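Local coordinates for protein hydratase ChsH1 (Mycobacterium tuberculosis, PDB 4W78) that hydrates a steroid enoyl-CoA intermediate in the modified beta-oxidation that degrades the cholesterol side chain, working in complex with ChsH2, at residues P30-N33 / N34-A38; D83-G86 / P87-L91. All coordinates share one frame; numbering follows the deposited sequence.

Followed from the N terminus, the chain enters contact 1 on helix 29-39 and leaves it well before contact 2 opens at the start of helix 85-94, so the two stand in series and neither crosses nor encloses the other. Each closes no more than single helical turns within a continuous run, residues 30-38 and 83-91. They lie on opposite sides of the chain's centre, with nearest atoms about 19 Å apart. Contact 1 belongs to a helix that faces a second copy of this protein and ChsH2; contact 2 opens the helix that lies between helix 3-13 and strands 139-150 and 153-165 of the hotdog-type sheet.

Contact 1. Residues P30-N33 / N34-A38; sequences PMIN and NWVEA
Along helix 29-39, a regular alpha-helix within the dehydratase region, residues 30-33 are joined to 34-38 by successive i to i+4 bonds and by side chains one turn apart. The backbone ladder runs from Asn34 N to Pro30 O through Glu37 N to Asn33 O; its straightest rung, Val36 N to Ile32 O at 2.8 Å, has an N-H...O angle of 177°. One turn apart, the side chains of Ile32 and Val36 cross obliquely, CG2 of Ile32 being 4.2 Å from CG1 of Val36. That valine methyl also meets the edge of the Trp35 ring in its plane, while the indole itself swings away from residues 30-33, with CG anti to the backbone N (chi1 -169°).

A polar side is built from Asn33, Asn34 and Glu37. Glu37 keeps CG beside its own backbone N (chi1 -70°), which lays the chain against the preceding turn, CG being 3.1 Å from Asn33 O. One water donates to Glu37 OE2 at 2.8 Å and, weakly, to Asn33 OD1 at 3.4 Å; OD1 also accepts from Gln29 NE2. The carboxylate is mainly held by the second subunit, where OE2 forms a salt bridge with Arg24 and OE1 accepts from Gly76 N; this would probably favour the charged form. Asn33 ND2 donates to Asp25 of that subunit, and Asn34 OD1 accepts from its Arg24. The hydrophobic side turns instead to helix 67-70 of the same chain, where Met31 and Ile32 touch Trp70 and Trp35 packs on Val69, and Trp35 also reaches Gly57 of ChsH2.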
loop_
_atom_site.group_PDB
_atom_site.type_symbol
_atom_site.label_atom_id
_atom_site.label_comp_id
_atom_site.label_asym_id
_atom_site.label_seq_id
_atom_site.Cartn_x
_atom_site.Cartn_y
_atom_site.Cartn_z
ATOM N N PRO A 30 0.942 12.436 0.191
ATOM C CA PRO A 30 1.339 11.143 0.763
ATOM C C PRO A 30 1.160 9.990 -0.216
ATOM O O PRO A 30 2.053 9.138 -0.317
ATOM C CB PRO A 30 0.423 11.000 1.995
ATOM C CG PRO A 30 0.192 12.436 2.414
ATOM C CD PRO A 30 0.023 13.167 1.094
ATOM N N MET A 31 0.058 9.981 -0.957
ATOM C CA MET A 31 -0.144 8.925 -1.952
ATOM C C MET A 31 0.733 9.078 -3.197
ATOM O O MET A 31 1.166 8.080 -3.744
ATOM C CB MET A 31 -1.615 8.812 -2.323
ATOM C CG MET A 31 -2.412 8.233 -1.201
ATOM S SD MET A 31 -4.171 8.102 -1.517
ATOM C CE MET A 31 -4.183 7.312 -3.128
ATOM N N ILE A 32 1.023 10.304 -3.621
ATOM C CA ILE A 32 2.000 10.522 -4.672
ATOM C C ILE A 32 3.342 9.962 -4.216
ATOM O O ILE A 32 4.024 9.267 -4.990
ATOM C CB ILE A 32 2.156 12.015 -5.002
ATOM C CG1 ILE A 32 0.864 12.547 -5.650
ATOM C CG2 ILE A 32 3.376 12.244 -5.911
ATOM C CD1 ILE A 32 0.879 14.051 -5.840
ATOM N N ASN A 33 3.711 10.252 -2.968
ATOM C CA ASN A 33 4.974 9.751 -2.422
ATOM C C ASN A 33 5.043 8.231 -2.454
ATOM O O ASN A 33 6.056 7.670 -2.866
ATOM C CB ASN A 33 5.207 10.254 -0.994
ATOM C CG ASN A 33 5.588 11.740 -0.935
ATOM O OD1 ASN A 33 6.003 12.323 -1.931
ATOM N ND2 ASN A 33 5.480 12.341 0.244
ATOM N N ASN A 34 3.975 7.566 -2.019
ATOM C CA ASN A 34 3.975 6.110 -1.997
ATOM C C ASN A 34 4.175 5.567 -3.406
ATOM O O ASN A 34 4.890 4.582 -3.612
ATOM C CB ASN A 34 2.667 5.567 -1.414
ATOM C CG ASN A 34 2.543 5.789 0.096
ATOM O OD1 ASN A 34 3.524 6.043 0.789
ATOM N ND2 ASN A 34 1.325 5.667 0.601
ATOM N N TRP A 35 3.522 6.211 -4.367
ATOM C CA TRP A 35 3.529 5.767 -5.757
ATOM C C TRP A 35 4.882 6.003 -6.422
ATOM O O TRP A 35 5.459 5.065 -6.988
ATOM C CB TRP A 35 2.384 6.459 -6.504
ATOM C CG TRP A 35 2.044 5.950 -7.877
ATOM C CD1 TRP A 35 1.036 5.098 -8.210
ATOM C CD2 TRP A 35 2.678 6.326 -9.106
ATOM N NE1 TRP A 35 1.006 4.907 -9.582
ATOM C CE2 TRP A 35 2.005 5.650 -10.149
ATOM C CE3 TRP A 35 3.731 7.185 -9.423
ATOM C CZ2 TRP A 35 2.364 5.794 -11.483
ATOM C CZ3 TRP A 35 4.108 7.312 -10.768
ATOM C CH2 TRP A 35 3.427 6.614 -11.770
ATOM N N VAL A 36 5.418 7.219 -6.346
ATOM C CA VAL A 36 6.720 7.445 -6.997
ATOM C C VAL A 36 7.821 6.590 -6.379
ATOM O O VAL A 36 8.732 6.148 -7.078
ATOM C CB VAL A 36 7.151 8.930 -7.056
ATOM C CG1 VAL A 36 6.108 9.750 -7.810
ATOM C CG2 VAL A 36 7.418 9.492 -5.665
ATOM N N GLU A 37 7.745 6.334 -5.078
ATOM C CA GLU A 37 8.753 5.513 -4.430
ATOM C C GLU A 37 8.695 4.064 -4.925
ATOM O O GLU A 37 9.741 3.449 -5.168
ATOM C CB GLU A 37 8.613 5.572 -2.907
ATOM C CG GLU A 37 9.006 6.941 -2.346
ATOM C CD GLU A 37 8.704 7.086 -0.865
ATOM O OE1 GLU A 37 8.606 6.051 -0.168
ATOM O OE2 GLU A 37 8.564 8.243 -0.406
ATOM N N ALA A 38 7.495 3.515 -5.063
ATOM C CA ALA A 38 7.375 2.124 -5.500
ATOM C C ALA A 38 7.702 1.975 -6.993
ATOM O O ALA A 38 8.359 1.012 -7.385
ATOM C CB ALA A 38 5.973 1.592 -5.193
HETATM O O HOH W 1 8.823 10.435 -2.123
#

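Contact 2. Residues D83-G86 / P87-L91; sequences DPLG and PIIKL
Leu85 lays its CD1 methyl against the side chain of Ile89 one helical turn on, touching both CG1 and CD1 at 3.9 Å, and the two branched chains run at a slant to each other. With CG of Leu85 anti to the backbone N (chi1 -170°), the end of the side chain turns forward along the helix to meet Ile89. The backbone beneath the pair is tied as well: Ile89 N donates to Leu85 O over 2.8 Å, and Ile89 CG1 lies 3.2 Å from the same oxygen. Beside it, Lys90 N reaches Gly86 O at 3.1 Å with a nearly straight N-H...O angle of 170°.

The entry to the helix is less regular. Ile88 N makes a weak bond to Pro84 O at 3.4 Å. Pro87 has no N-H to offer Asp83 O, and its ring CD sits 3.2 Å from that oxygen instead. Asp83 supplies a capping bond: its OD1 takes the N-H of Leu85 at 3.1 Å, met from above the carboxylate plane. The other oxygen of Asp83 forms a salt bridge with Arg79. Helix 3-13 covers Pro84, Pro87 and Ile88 through Ile12, whereas Leu85 meets Gln144 of strand 139-150 and Ile89 packs on Ile162 of strand 153-165.

A negative charge on Asp83 would probably interact favourably with the N-terminal end of the helix, and Arg79 would be expected to stabilise it; the turn thus combines a hydrogen-bonded cap at its start with apolar packing between Leu85 and Ile89.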
loop_
_atom_site.group_PDB
_atom_site.type_symbol
_atom_site.label_atom_id
_atom_site.label_comp_id
_atom_site.label_asym_id
_atom_site.label_seq_id
_atom_site.Cartn_x
_atom_site.Cartn_y
_atom_site.Cartn_z
ATOM N N ASP A 83 -23.078 1.200 -11.959
ATOM C CA ASP A 83 -21.900 0.855 -12.735
ATOM C C ASP A 83 -22.340 -0.179 -13.772
ATOM O O ASP A 83 -22.899 -1.217 -13.425
ATOM C CB ASP A 83 -20.857 0.283 -11.781
ATOM C CG ASP A 83 -19.586 -0.156 -12.476
ATOM O OD1 ASP A 83 -19.438 0.066 -13.694
ATOM O OD2 ASP A 83 -18.721 -0.721 -11.778
ATOM N N PRO A 84 -22.121 0.109 -15.059
ATOM C CA PRO A 84 -22.616 -0.844 -16.057
ATOM C C PRO A 84 -21.818 -2.144 -16.104
ATOM O O PRO A 84 -22.304 -3.092 -16.716
ATOM C CB PRO A 84 -22.469 -0.072 -17.380
ATOM C CG PRO A 84 -21.375 0.911 -17.112
ATOM C CD PRO A 84 -21.583 1.331 -15.677
ATOM N N LEU A 85 -20.648 -2.189 -15.472
ATOM C CA LEU A 85 -19.787 -3.372 -15.559
ATOM C C LEU A 85 -20.355 -4.549 -14.774
ATOM O O LEU A 85 -20.264 -5.684 -15.215
ATOM C CB LEU A 85 -18.357 -3.058 -15.118
ATOM C CG LEU A 85 -17.302 -4.140 -15.389
ATOM C CD1 LEU A 85 -17.368 -4.638 -16.832
ATOM C CD2 LEU A 85 -15.924 -3.588 -15.091
ATOM N N GLY A 86 -20.945 -4.268 -13.618
ATOM C CA GLY A 86 -21.602 -5.303 -12.829
ATOM C C GLY A 86 -22.565 -6.172 -13.618
ATOM O O GLY A 86 -22.407 -7.393 -13.671
ATOM N N PRO A 87 -23.592 -5.554 -14.225
ATOM C CA PRO A 87 -24.566 -6.286 -15.038
ATOM C C PRO A 87 -23.928 -7.016 -16.221
ATOM O O PRO A 87 -24.388 -8.106 -16.571
ATOM C CB PRO A 87 -25.492 -5.181 -15.547
ATOM C CG PRO A 87 -25.354 -4.085 -14.556
ATOM C CD PRO A 87 -23.994 -4.156 -13.994
ATOM N N ILE A 88 -22.907 -6.416 -16.826
ATOM C CA ILE A 88 -22.231 -7.018 -17.967
ATOM C C ILE A 88 -21.481 -8.277 -17.554
ATOM O O ILE A 88 -21.577 -9.312 -18.225
ATOM C CB ILE A 88 -21.261 -6.023 -18.623
ATOM C CG1 ILE A 88 -22.039 -5.063 -19.509
ATOM C CG2 ILE A 88 -20.197 -6.752 -19.449
ATOM C CD1 ILE A 88 -22.613 -5.727 -20.741
ATOM N N ILE A 89 -20.761 -8.195 -16.442
ATOM C CA ILE A 89 -20.036 -9.363 -15.939
ATOM C C ILE A 89 -20.991 -10.509 -15.592
ATOM O O ILE A 89 -20.734 -11.659 -15.940
ATOM C CB ILE A 89 -19.156 -9.025 -14.716
ATOM C CG1 ILE A 89 -18.063 -8.021 -15.092
ATOM C CG2 ILE A 89 -18.552 -10.306 -14.118
ATOM C CD1 ILE A 89 -17.165 -8.447 -16.245
ATOM N N LYS A 90 -22.102 -10.199 -14.922
ATOM C CA LYS A 90 -23.113 -11.212 -14.627
ATOM C C LYS A 90 -23.692 -11.859 -15.887
ATOM O O LYS A 90 -23.829 -13.077 -15.956
ATOM C CB LYS A 90 -24.244 -10.614 -13.781
ATOM C CG LYS A 90 -25.325 -11.613 -13.369
ATOM C CD LYS A 90 -24.778 -12.675 -12.425
ATOM C CE LYS A 90 -25.893 -13.343 -11.621
ATOM N NZ LYS A 90 -26.994 -13.878 -12.470
ATOM N N LEU A 91 -24.039 -11.036 -16.871
ATOM C CA LEU A 91 -24.565 -11.513 -18.142
ATOM C C LEU A 91 -23.634 -12.560 -18.750
ATOM O O LEU A 91 -24.070 -13.661 -19.082
ATOM C CB LEU A 91 -24.730 -10.339 -19.113
ATOM C CG LEU A 91 -25.259 -10.630 -20.518
ATOM C CD1 LEU A 91 -26.705 -11.114 -20.452
ATOM C CD2 LEU A 91 -25.128 -9.394 -21.408
#